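Local structure of stomatin operon partner protein (Pyrococcus horikoshii OT3, 3WWV) at residues Leu13-Glu24 with Lys28-Ser38; Glu45-Val53 with Thr59-Lys67. The protein is a membrane-bound serine protease, represented here by its C-terminal OB-fold domain, that cleaves near hydrophobic or aromatic residues and degrades a stomatin homolog in vitro. One frame throughout, in Å; residues are numbered along the deposited sequence.

Contact 1: residues Leu13-Glu24 with Lys28-Ser38; sequences LIGTVVEELNPE and KVRGELWKARS
The first three strands of the OB-fold barrel meet here: strand 14-19 pairs with the end of strand 24-29 at T16 and K28, and E24, at the start of that second strand, pairs with R37 of strand 32-38. T16 and K28 form an antiparallel hydrogen-bonded pair, closed by K28 N to T16 O (2.8 Å, 171° at the hydrogen) and by the more bent T16 N to K28 O. Beside it G15 comes close to K28, its CA 3.1 Å from K28 O, with V29 CG2 packed against the same CA. One residue on, a water bridges the strands, donating to I14 O and accepting from R30 N, where the type II' turn V29-E32 begins. L13 rests CD1 on V29 CG1 at 3.7 Å, and the same methyl approaches the side chain of R30, nearest its CD. V18 forks over the next strands: CG1 meets K28 CB, and CG2 reaches L33 CD2 at 3.8 Å.

At the other end, P23, which follows a cis peptide bond, accepts S38 N through its carbonyl O at 3.0 Å. E24 and R37 make the adjacent non-hydrogen-bonded pair and run side by side. With R37 CG anti to its backbone N (chi1 -175°), the aliphatic parts meet at E24 CG and R37 CD, 3.8 Å apart. The carboxylate stays beyond salt-bridge range of the guanidinium, which instead pairs with D56.

V18 and E19 both face M26 in a classic beta bulge, where the first strand turns its corner. Inward, L21 and A36 pack on I27, while L21 also touches V62 of strand 59-64; helix 7-10 adds M10 against V29 and W34.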
loop_
_atom_site.group_PDB
_atom_site.type_symbol
_atom_site.label_atom_id
_atom_site.label_comp_id
_atom_site.label_asym_id
_atom_site.label_seq_id
_atom_site.Cartn_x
_atom_site.Cartn_y
_atom_site.Cartn_z
ATOM N N LEU A 13 1.904 4.817 -4.331
ATOM C CA LEU A 13 1.295 5.889 -5.136
ATOM C C LEU A 13 -0.229 5.799 -5.170
ATOM O O LEU A 13 -0.804 4.720 -4.987
ATOM C CB LEU A 13 1.830 5.882 -6.576
ATOM C CG LEU A 13 3.299 6.266 -6.797
ATOM C CD1 LEU A 13 3.686 6.153 -8.263
ATOM C CD2 LEU A 13 3.606 7.662 -6.265
ATOM N N ILE A 14 -0.870 6.939 -5.426
ATOM C CA ILE A 14 -2.313 6.998 -5.628
ATOM C C ILE A 14 -2.604 7.067 -7.131
ATOM O O ILE A 14 -1.839 7.653 -7.895
ATOM C CB ILE A 14 -2.962 8.172 -4.841
ATOM C CG1 ILE A 14 -4.460 7.938 -4.628
ATOM C CG2 ILE A 14 -2.704 9.512 -5.524
ATOM C CD1 ILE A 14 -5.122 8.921 -3.673
ATOM N N GLY A 15 -3.689 6.428 -7.542
ATOM C CA GLY A 15 -4.165 6.500 -8.913
ATOM C C GLY A 15 -5.679 6.590 -8.979
ATOM O O GLY A 15 -6.368 6.628 -7.951
ATOM N N THR A 16 -6.207 6.627 -10.196
ATOM C CA THR A 16 -7.639 6.734 -10.390
ATOM C C THR A 16 -8.030 5.643 -11.354
ATOM O O THR A 16 -7.338 5.421 -12.353
ATOM C CB THR A 16 -8.004 8.109 -10.966
ATOM O OG1 THR A 16 -7.367 9.125 -10.183
ATOM C CG2 THR A 16 -9.511 8.342 -10.942
ATOM N N VAL A 17 -9.111 4.933 -11.039
ATOM C CA VAL A 17 -9.620 3.903 -11.931
ATOM C C VAL A 17 -10.137 4.581 -13.199
ATOM O O VAL A 17 -10.942 5.512 -13.122
ATOM C CB VAL A 17 -10.746 3.067 -11.285
ATOM C CG1 VAL A 17 -11.272 2.029 -12.273
ATOM C CG2 VAL A 17 -10.277 2.399 -9.992
ATOM N N VAL A 18 -9.654 4.121 -14.354
ATOM C CA VAL A 18 -10.127 4.600 -15.652
ATOM C C VAL A 18 -10.987 3.539 -16.344
ATOM O O VAL A 18 -11.865 3.861 -17.142
ATOM C CB VAL A 18 -8.975 5.122 -16.550
ATOM C CG1 VAL A 18 -8.342 6.359 -15.926
ATOM C CG2 VAL A 18 -7.897 4.070 -16.751
ATOM N N GLU A 19 -10.757 2.275 -16.001
ATOM C CA GLU A 19 -11.632 1.188 -16.422
ATOM C C GLU A 19 -11.876 0.254 -15.234
ATOM O O GLU A 19 -10.933 -0.333 -14.699
ATOM C CB GLU A 19 -11.020 0.426 -17.604
ATOM C CG GLU A 19 -11.822 -0.789 -18.034
ATOM C CD GLU A 19 -11.182 -1.528 -19.192
ATOM O OE1 GLU A 19 -11.413 -1.130 -20.354
ATOM O OE2 GLU A 19 -10.455 -2.509 -18.944
ATOM N N GLU A 20 -13.144 0.122 -14.842
ATOM C CA GLU A 20 -13.556 -0.609 -13.632
ATOM C C GLU A 20 -12.715 -1.845 -13.334
ATOM O O GLU A 20 -12.490 -2.686 -14.214
ATOM C CB GLU A 20 -15.044 -0.988 -13.692
ATOM C CG GLU A 20 -15.588 -1.606 -12.413
ATOM C CD GLU A 20 -17.065 -1.952 -12.505
ATOM O OE1 GLU A 20 -17.426 -2.913 -13.230
ATOM O OE2 GLU A 20 -17.868 -1.269 -11.826
ATOM N N LEU A 21 -12.269 -1.933 -12.080
ATOM C CA LEU A 21 -11.547 -3.094 -11.563
ATOM C C LEU A 21 -12.540 -4.134 -11.075
ATOM O O LEU A 21 -13.166 -3.957 -10.033
ATOM C CB LEU A 21 -10.627 -2.672 -10.414
ATOM C CG LEU A 21 -9.248 -2.107 -10.733
ATOM C CD1 LEU A 21 -9.255 -1.075 -11.851
ATOM C CD2 LEU A 21 -8.656 -1.522 -9.475
ATOM N N ASN A 22 -12.687 -5.220 -11.827
ATOM C CA ASN A 22 -13.725 -6.205 -11.525
ATOM C C ASN A 22 -13.334 -7.690 -11.580
ATOM O O ASN A 22 -14.047 -8.464 -12.202
ATOM C CB ASN A 22 -14.929 -5.962 -12.444
ATOM C CG ASN A 22 -14.540 -5.904 -13.918
ATOM O OD1 ASN A 22 -14.997 -5.025 -14.653
ATOM N ND2 ASN A 22 -13.691 -6.836 -14.355
ATOM N N PRO A 23 -12.223 -8.105 -10.916
ATOM C CA PRO A 23 -11.269 -7.364 -10.081
ATOM C C PRO A 23 -10.139 -6.725 -10.901
ATOM O O PRO A 23 -9.394 -5.898 -10.371
ATOM C CB PRO A 23 -10.711 -8.450 -9.156
ATOM C CG PRO A 23 -10.747 -9.690 -9.980
ATOM C CD PRO A 23 -11.863 -9.539 -10.987
ATOM N N GLU A 24 -10.040 -7.097 -12.179
ATOM C CA GLU A 24 -9.022 -6.570 -13.094
ATOM C C GLU A 24 -9.539 -5.408 -13.948
ATOM O O GLU A 24 -10.719 -5.336 -14.288
ATOM C CB GLU A 24 -8.463 -7.692 -13.981
ATOM C CG GLU A 24 -7.600 -8.697 -13.223
ATOM C CD GLU A 24 -7.141 -9.875 -14.068
ATOM O OE1 GLU A 24 -7.974 -10.487 -14.772
ATOM O OE2 GLU A 24 -5.936 -10.210 -14.013
ATOM N N LYS A 28 -4.997 5.010 -13.916
ATOM C CA LYS A 28 -4.049 6.039 -14.279
ATOM C C LYS A 28 -3.229 6.404 -13.049
ATOM O O LYS A 28 -3.781 6.792 -12.022
ATOM C CB LYS A 28 -4.769 7.259 -14.851
ATOM C CG LYS A 28 -3.920 8.058 -15.831
ATOM C CD LYS A 28 -4.759 9.094 -16.570
ATOM C CE LYS A 28 -3.959 9.797 -17.659
ATOM N NZ LYS A 28 -3.621 8.879 -18.786
ATOM N N VAL A 29 -1.916 6.233 -13.138
ATOM C CA VAL A 29 -1.022 6.629 -12.061
ATOM C C VAL A 29 0.043 7.532 -12.648
ATOM O O VAL A 29 0.747 7.137 -13.582
ATOM C CB VAL A 29 -0.366 5.429 -11.347
ATOM C CG1 VAL A 29 0.686 5.906 -10.360
ATOM C CG2 VAL A 29 -1.411 4.615 -10.610
ATOM N N ARG A 30 0.165 8.728 -12.062
ATOM C CA ARG A 30 0.886 9.857 -12.652
ATOM C C ARG A 30 0.191 10.172 -13.984
ATOM O O ARG A 30 -1.011 10.457 -14.000
ATOM C CB ARG A 30 2.389 9.561 -12.802
ATOM C CG ARG A 30 3.096 9.269 -11.481
ATOM C CD ARG A 30 4.455 8.607 -11.686
ATOM N NE ARG A 30 4.356 7.296 -12.338
ATOM C CZ ARG A 30 5.363 6.436 -12.487
ATOM N NH1 ARG A 30 6.580 6.716 -12.031
ATOM N NH2 ARG A 30 5.152 5.280 -13.093
ATOM N N GLY A 31 0.910 10.097 -15.096
ATOM C CA GLY A 31 0.268 10.294 -16.385
ATOM C C GLY A 31 0.002 8.990 -17.108
ATOM O O GLY A 31 -0.697 8.975 -18.119
ATOM N N GLU A 32 0.554 7.898 -16.579
ATOM C CA GLU A 32 0.584 6.605 -17.262
ATOM C C GLU A 32 -0.655 5.759 -17.026
ATOM O O GLU A 32 -1.193 5.709 -15.916
ATOM C CB GLU A 32 1.791 5.778 -16.795
ATOM C CG GLU A 32 3.169 6.290 -17.179
ATOM C CD GLU A 32 4.264 5.321 -16.742
ATOM O OE1 GLU A 32 4.525 4.329 -17.471
ATOM O OE2 GLU A 32 4.860 5.545 -15.662
ATOM N N LEU A 33 -1.077 5.059 -18.074
ATOM C CA LEU A 33 -2.086 4.023 -17.939
ATOM C C LEU A 33 -1.426 2.721 -17.516
ATOM O O LEU A 33 -0.408 2.322 -18.086
ATOM C CB LEU A 33 -2.824 3.806 -19.251
ATOM C CG LEU A 33 -3.802 4.860 -19.760
ATOM C CD1 LEU A 33 -4.390 4.365 -21.073
ATOM C CD2 LEU A 33 -4.900 5.137 -18.744
ATOM N N TRP A 34 -2.017 2.060 -16.520
ATOM C CA TRP A 34 -1.546 0.761 -16.047
ATOM C C TRP A 34 -2.666 -0.271 -15.928
ATOM O O TRP A 34 -3.801 0.065 -15.585
ATOM C CB TRP A 34 -0.903 0.911 -14.674
ATOM C CG TRP A 34 0.456 1.480 -14.688
ATOM C CD1 TRP A 34 0.793 2.797 -14.738
ATOM C CD2 TRP A 34 1.686 0.749 -14.610
ATOM N NE1 TRP A 34 2.157 2.934 -14.710
ATOM C CE2 TRP A 34 2.730 1.692 -14.636
ATOM C CE3 TRP A 34 2.004 -0.615 -14.534
ATOM C CZ2 TRP A 34 4.080 1.316 -14.587
ATOM C CZ3 TRP A 34 3.341 -0.989 -14.478
ATOM C CH2 TRP A 34 4.362 -0.028 -14.506
ATOM N N LYS A 35 -2.328 -1.533 -16.199
ATOM C CA LYS A 35 -3.181 -2.649 -15.833
ATOM C C LYS A 35 -3.166 -2.719 -14.316
ATOM O O LYS A 35 -2.128 -2.487 -13.691
ATOM C CB LYS A 35 -2.654 -3.956 -16.411
ATOM C CG LYS A 35 -2.891 -4.151 -17.896
ATOM C CD LYS A 35 -2.311 -5.481 -18.364
ATOM C CE LYS A 35 -2.962 -5.938 -19.663
ATOM N NZ LYS A 35 -3.183 -7.417 -19.694
ATOM N N ALA A 36 -4.314 -3.026 -13.723
ATOM C CA ALA A 36 -4.430 -3.077 -12.271
ATOM C C ALA A 36 -5.430 -4.133 -11.831
ATOM O O ALA A 36 -6.314 -4.529 -12.600
ATOM C CB ALA A 36 -4.801 -1.710 -11.704
ATOM N N ARG A 37 -5.270 -4.580 -10.587
ATOM C CA ARG A 37 -6.089 -5.637 -10.001
ATOM C C ARG A 37 -6.332 -5.272 -8.537
ATOM O O ARG A 37 -5.387 -4.966 -7.822
ATOM C CB ARG A 37 -5.339 -6.975 -10.119
ATOM C CG ARG A 37 -6.103 -8.206 -9.666
ATOM C CD ARG A 37 -5.441 -9.496 -10.150
ATOM N NE ARG A 37 -4.255 -9.883 -9.373
ATOM C CZ ARG A 37 -3.038 -10.124 -9.880
ATOM N NH1 ARG A 37 -2.792 -10.027 -11.184
ATOM N NH2 ARG A 37 -2.052 -10.475 -9.069
ATOM N N SER A 38 -7.584 -5.269 -8.093
ATOM C CA SER A 38 -7.856 -4.984 -6.689
ATOM C C SER A 38 -7.467 -6.185 -5.845
ATOM O O SER A 38 -7.740 -7.320 -6.229
ATOM C CB SER A 38 -9.316 -4.623 -6.458
ATOM O OG SER A 38 -10.155 -5.692 -6.824
HETATM O O HOH W 1 -1.505 9.703 -9.840
#

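Contact 2: residues Glu45-Val53 with Thr59-Lys67; sequences EKGEKVRVV and TLIVVRERK
Strands 49-56 and 59-64 form the last beta hairpin of the OB-fold domain, and a pair of salt-bridge groups ties its open end. The strands run antiparallel with a strong twist, 136° between their directions. R51 and V63 are the hydrogen-bonded pair: R51 N gives to V63 O at 2.8 Å and V63 N returns a longer bond to R51 O. V53 N to I61 O and E65 N to K49 O carry the ladder on in both directions.

On one face V52 pairs with V62, and V62 CB also meets V50 CB at 3.9 Å. L60 CD2 touches V52 CG1 on this valine-rich side. On the opposite face, with R51, V63 meets V53 at about a right angle, V53 CG1 to V63 CG2 4.0 Å.

Where the strands part, R64 bends at chi3 (39°) and sends NH2 between two carboxylates. E45 OE1 takes it at 2.8 Å nearly along its C-O axis, whereas E48 OE2, at 2.6 Å, is approached from above its carboxylate plane; both oxygens lie at the edge of the guanidinium. Two acids on a single nitrogen fix the rotation of that group and clip the E45-E48 type II turn to the strand end. R51 and E65 run alongside each other, with R51 NH1 3.0 Å from E65 OE2 and the flat groups 64° apart. R51 NE is held by G12 O, and its NH1 lies close to R51 NH1 of the second subunit, so the carboxylate probably eases repulsion there. V53 and V63 pack on I11 of that subunit.

Such a twisted final hairpin, its apolar side turned toward I27 of strand 24-29, belongs to the closed five-stranded barrel of OB folds.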
loop_
_atom_site.group_PDB
_atom_site.type_symbol
_atom_site.label_atom_id
_atom_site.label_comp_id
_atom_site.label_asym_id
_atom_site.label_seq_id
_atom_site.Cartn_x
_atom_site.Cartn_y
_atom_site.Cartn_z
ATOM N N GLU A 45 -14.890 0.909 -8.782
ATOM C CA GLU A 45 -15.560 1.613 -9.886
ATOM C C GLU A 45 -14.698 2.671 -10.569
ATOM O O GLU A 45 -13.736 3.173 -9.991
ATOM C CB GLU A 45 -16.862 2.267 -9.394
ATOM C CG GLU A 45 -17.930 1.306 -8.866
ATOM C CD GLU A 45 -17.716 0.855 -7.412
ATOM O OE1 GLU A 45 -16.696 1.222 -6.781
ATOM O OE2 GLU A 45 -18.583 0.120 -6.893
ATOM N N LYS A 46 -15.074 3.011 -11.800
ATOM C CA LYS A 46 -14.436 4.072 -12.568
ATOM C C LYS A 46 -14.472 5.406 -11.808
ATOM O O LYS A 46 -15.496 5.778 -11.226
ATOM C CB LYS A 46 -15.129 4.187 -13.928
ATOM C CG LYS A 46 -14.629 5.287 -14.851
ATOM C CD LYS A 46 -15.484 5.323 -16.111
ATOM C CE LYS A 46 -15.250 6.592 -16.925
ATOM N NZ LYS A 46 -14.055 6.491 -17.811
ATOM N N GLY A 47 -13.347 6.112 -11.800
ATOM C CA GLY A 47 -13.246 7.370 -11.078
ATOM C C GLY A 47 -12.803 7.249 -9.628
ATOM O O GLY A 47 -12.368 8.232 -9.045
ATOM N N GLU A 48 -12.913 6.056 -9.042
ATOM C CA GLU A 48 -12.470 5.838 -7.650
ATOM C C GLU A 48 -10.953 6.003 -7.503
ATOM O O GLU A 48 -10.190 5.684 -8.410
ATOM C CB GLU A 48 -12.903 4.456 -7.123
ATOM C CG GLU A 48 -14.408 4.208 -7.110
ATOM C CD GLU A 48 -15.112 4.724 -5.862
ATOM O OE1 GLU A 48 -16.224 5.306 -5.993
ATOM O OE2 GLU A 48 -14.568 4.533 -4.744
ATOM N N LYS A 49 -10.541 6.532 -6.358
ATOM C CA LYS A 49 -9.127 6.635 -5.988
ATOM C C LYS A 49 -8.614 5.330 -5.369
ATOM O O LYS A 49 -9.252 4.751 -4.496
ATOM C CB LYS A 49 -8.921 7.795 -5.006
ATOM C CG LYS A 49 -9.367 9.152 -5.527
ATOM C CD LYS A 49 -8.563 9.577 -6.748
ATOM C CE LYS A 49 -9.198 10.789 -7.426
ATOM N NZ LYS A 49 -8.535 11.134 -8.718
ATOM N N VAL A 50 -7.456 4.873 -5.825
ATOM C CA VAL A 50 -6.850 3.648 -5.302
ATOM C C VAL A 50 -5.415 3.885 -4.855
ATOM O O VAL A 50 -4.751 4.835 -5.306
ATOM C CB VAL A 50 -6.861 2.492 -6.342
ATOM C CG1 VAL A 50 -8.271 1.968 -6.577
ATOM C CG2 VAL A 50 -6.212 2.912 -7.653
ATOM N N ARG A 51 -4.933 2.996 -3.990
ATOM C CA ARG A 51 -3.566 3.031 -3.489
ATOM C C ARG A 51 -2.808 1.823 -4.038
ATOM O O ARG A 51 -3.325 0.716 -3.991
ATOM C CB ARG A 51 -3.606 2.938 -1.964
ATOM C CG ARG A 51 -2.296 3.273 -1.261
ATOM C CD ARG A 51 -2.379 4.638 -0.607
ATOM N NE ARG A 51 -1.578 5.618 -1.314
ATOM C CZ ARG A 51 -1.639 6.930 -1.114
ATOM N NH1 ARG A 51 -2.493 7.444 -0.240
ATOM N NH2 ARG A 51 -0.849 7.734 -1.807
ATOM N N VAL A 52 -1.589 2.021 -4.531
ATOM C CA VAL A 52 -0.793 0.904 -5.053
ATOM C C VAL A 52 -0.064 0.187 -3.904
ATOM O O VAL A 52 0.731 0.807 -3.206
ATOM C CB VAL A 52 0.222 1.358 -6.139
ATOM C CG1 VAL A 52 0.878 0.153 -6.802
ATOM C CG2 VAL A 52 -0.448 2.239 -7.191
ATOM N N VAL A 53 -0.337 -1.105 -3.710
ATOM C CA VAL A 53 0.210 -1.845 -2.560
ATOM C C VAL A 53 1.233 -2.919 -2.934
ATOM O O VAL A 53 2.025 -3.355 -2.083
ATOM C CB VAL A 53 -0.893 -2.454 -1.650
ATOM C CG1 VAL A 53 -1.767 -1.353 -1.055
ATOM C CG2 VAL A 53 -1.748 -3.473 -2.401
ATOM N N THR A 59 1.311 -5.629 -13.757
ATOM C CA THR A 59 -0.024 -5.367 -13.217
ATOM C C THR A 59 0.084 -4.800 -11.794
ATOM O O THR A 59 0.677 -5.427 -10.914
ATOM C CB THR A 59 -0.901 -6.646 -13.224
ATOM O OG1 THR A 59 -0.988 -7.163 -14.558
ATOM C CG2 THR A 59 -2.314 -6.365 -12.717
ATOM N N LEU A 60 -0.480 -3.615 -11.579
ATOM C CA LEU A 60 -0.497 -2.997 -10.241
ATOM C C LEU A 60 -1.591 -3.600 -9.365
ATOM O O LEU A 60 -2.722 -3.774 -9.811
ATOM C CB LEU A 60 -0.694 -1.482 -10.343
ATOM C CG LEU A 60 0.289 -0.727 -11.223
ATOM C CD1 LEU A 60 -0.038 0.759 -11.229
ATOM C CD2 LEU A 60 1.717 -0.959 -10.758
ATOM N N ILE A 61 -1.241 -3.927 -8.123
ATOM C CA ILE A 61 -2.207 -4.435 -7.146
ATOM C C ILE A 61 -2.561 -3.288 -6.225
ATOM O O ILE A 61 -1.685 -2.597 -5.706
ATOM C CB ILE A 61 -1.665 -5.666 -6.400
ATOM C CG1 ILE A 61 -1.467 -6.802 -7.413
ATOM C CG2 ILE A 61 -2.618 -6.130 -5.296
ATOM C CD1 ILE A 61 -0.356 -7.747 -7.038
ATOM N N VAL A 62 -3.859 -3.057 -6.066
ATOM C CA VAL A 62 -4.362 -1.831 -5.466
ATOM C C VAL A 62 -5.467 -2.173 -4.483
ATOM O O VAL A 62 -6.117 -3.221 -4.613
ATOM C CB VAL A 62 -4.912 -0.851 -6.534
ATOM C CG1 VAL A 62 -3.853 -0.495 -7.571
ATOM C CG2 VAL A 62 -6.136 -1.414 -7.233
ATOM N N VAL A 63 -5.647 -1.307 -3.490
ATOM C CA VAL A 63 -6.851 -1.275 -2.652
ATOM C C VAL A 63 -7.495 0.089 -2.890
ATOM O O VAL A 63 -6.807 1.018 -3.328
ATOM C CB VAL A 63 -6.545 -1.469 -1.135
ATOM C CG1 VAL A 63 -5.961 -2.856 -0.871
ATOM C CG2 VAL A 63 -5.611 -0.388 -0.598
ATOM N N ARG A 64 -8.793 0.237 -2.624
ATOM C CA ARG A 64 -9.355 1.587 -2.686
ATOM C C ARG A 64 -8.805 2.426 -1.557
ATOM O O ARG A 64 -8.540 1.926 -0.465
ATOM C CB ARG A 64 -10.889 1.654 -2.723
ATOM C CG ARG A 64 -11.657 0.581 -1.981
ATOM C CD ARG A 64 -13.101 1.026 -1.742
ATOM N NE ARG A 64 -13.689 1.747 -2.863
ATOM C CZ ARG A 64 -14.474 1.198 -3.786
ATOM N NH1 ARG A 64 -14.788 -0.084 -3.740
ATOM N NH2 ARG A 64 -14.946 1.943 -4.767
ATOM N N GLU A 65 -8.607 3.703 -1.849
ATOM C CA GLU A 65 -8.049 4.628 -0.887
ATOM C C GLU A 65 -8.949 4.677 0.366
ATOM O O GLU A 65 -10.177 4.701 0.256
ATOM C CB GLU A 65 -7.888 5.998 -1.557
ATOM C CG GLU A 65 -7.374 7.123 -0.668
ATOM C CD GLU A 65 -5.937 6.941 -0.206
ATOM O OE1 GLU A 65 -5.380 5.828 -0.329
ATOM O OE2 GLU A 65 -5.363 7.928 0.298
ATOM N N ARG A 66 -8.335 4.654 1.543
ATOM C CA ARG A 66 -9.077 4.748 2.804
ATOM C C ARG A 66 -9.674 6.135 3.056
ATOM O O ARG A 66 -9.069 7.159 2.716
ATOM C CB ARG A 66 -8.193 4.341 3.978
ATOM C CG ARG A 66 -7.682 2.912 3.899
ATOM C CD ARG A 66 -8.669 1.927 4.497
ATOM N NE ARG A 66 -8.093 0.589 4.502
ATOM C CZ ARG A 66 -8.315 -0.339 5.428
ATOM N NH1 ARG A 66 -9.113 -0.099 6.464
ATOM N NH2 ARG A 66 -7.731 -1.520 5.308
ATOM N N LYS A 67 -10.864 6.141 3.668
ATOM C CA LYS A 67 -11.654 7.350 3.971
ATOM C C LYS A 67 -11.846 8.241 2.744
ATOM O O LYS A 67 -12.430 7.819 1.739
ATOM C CB LYS A 67 -11.070 8.160 5.148
ATOM C CG LYS A 67 -10.325 7.365 6.222
ATOM C CD LYS A 67 -11.206 6.380 6.982
ATOM C CE LYS A 67 -10.376 5.578 7.980
ATOM N NZ LYS A 67 -10.844 4.169 8.119
#

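Contacts 1 and 2 are successive along the chain, with centres about 7 Å apart, and their strands are neighbours in one sheet on two sides. Strand 14-19 runs beside strand 49-56, where T16 OG1 and K49 NZ are 2.7 Å apart in a probable hydrogen bond, while I14 CG1 packs on V50 O at 3.2 Å. Strand 32-38 runs beside strand 59-64, joined by a probable bond from R37 N to L60 O (2.8 Å). These two seams, rather than either contact alone, join the hairpins into the closed barrel of the OB fold. A bound sodium ion lies about 4 Å from the P23 side chain of contact 1 but about 9 Å from that of I61 in contact 2.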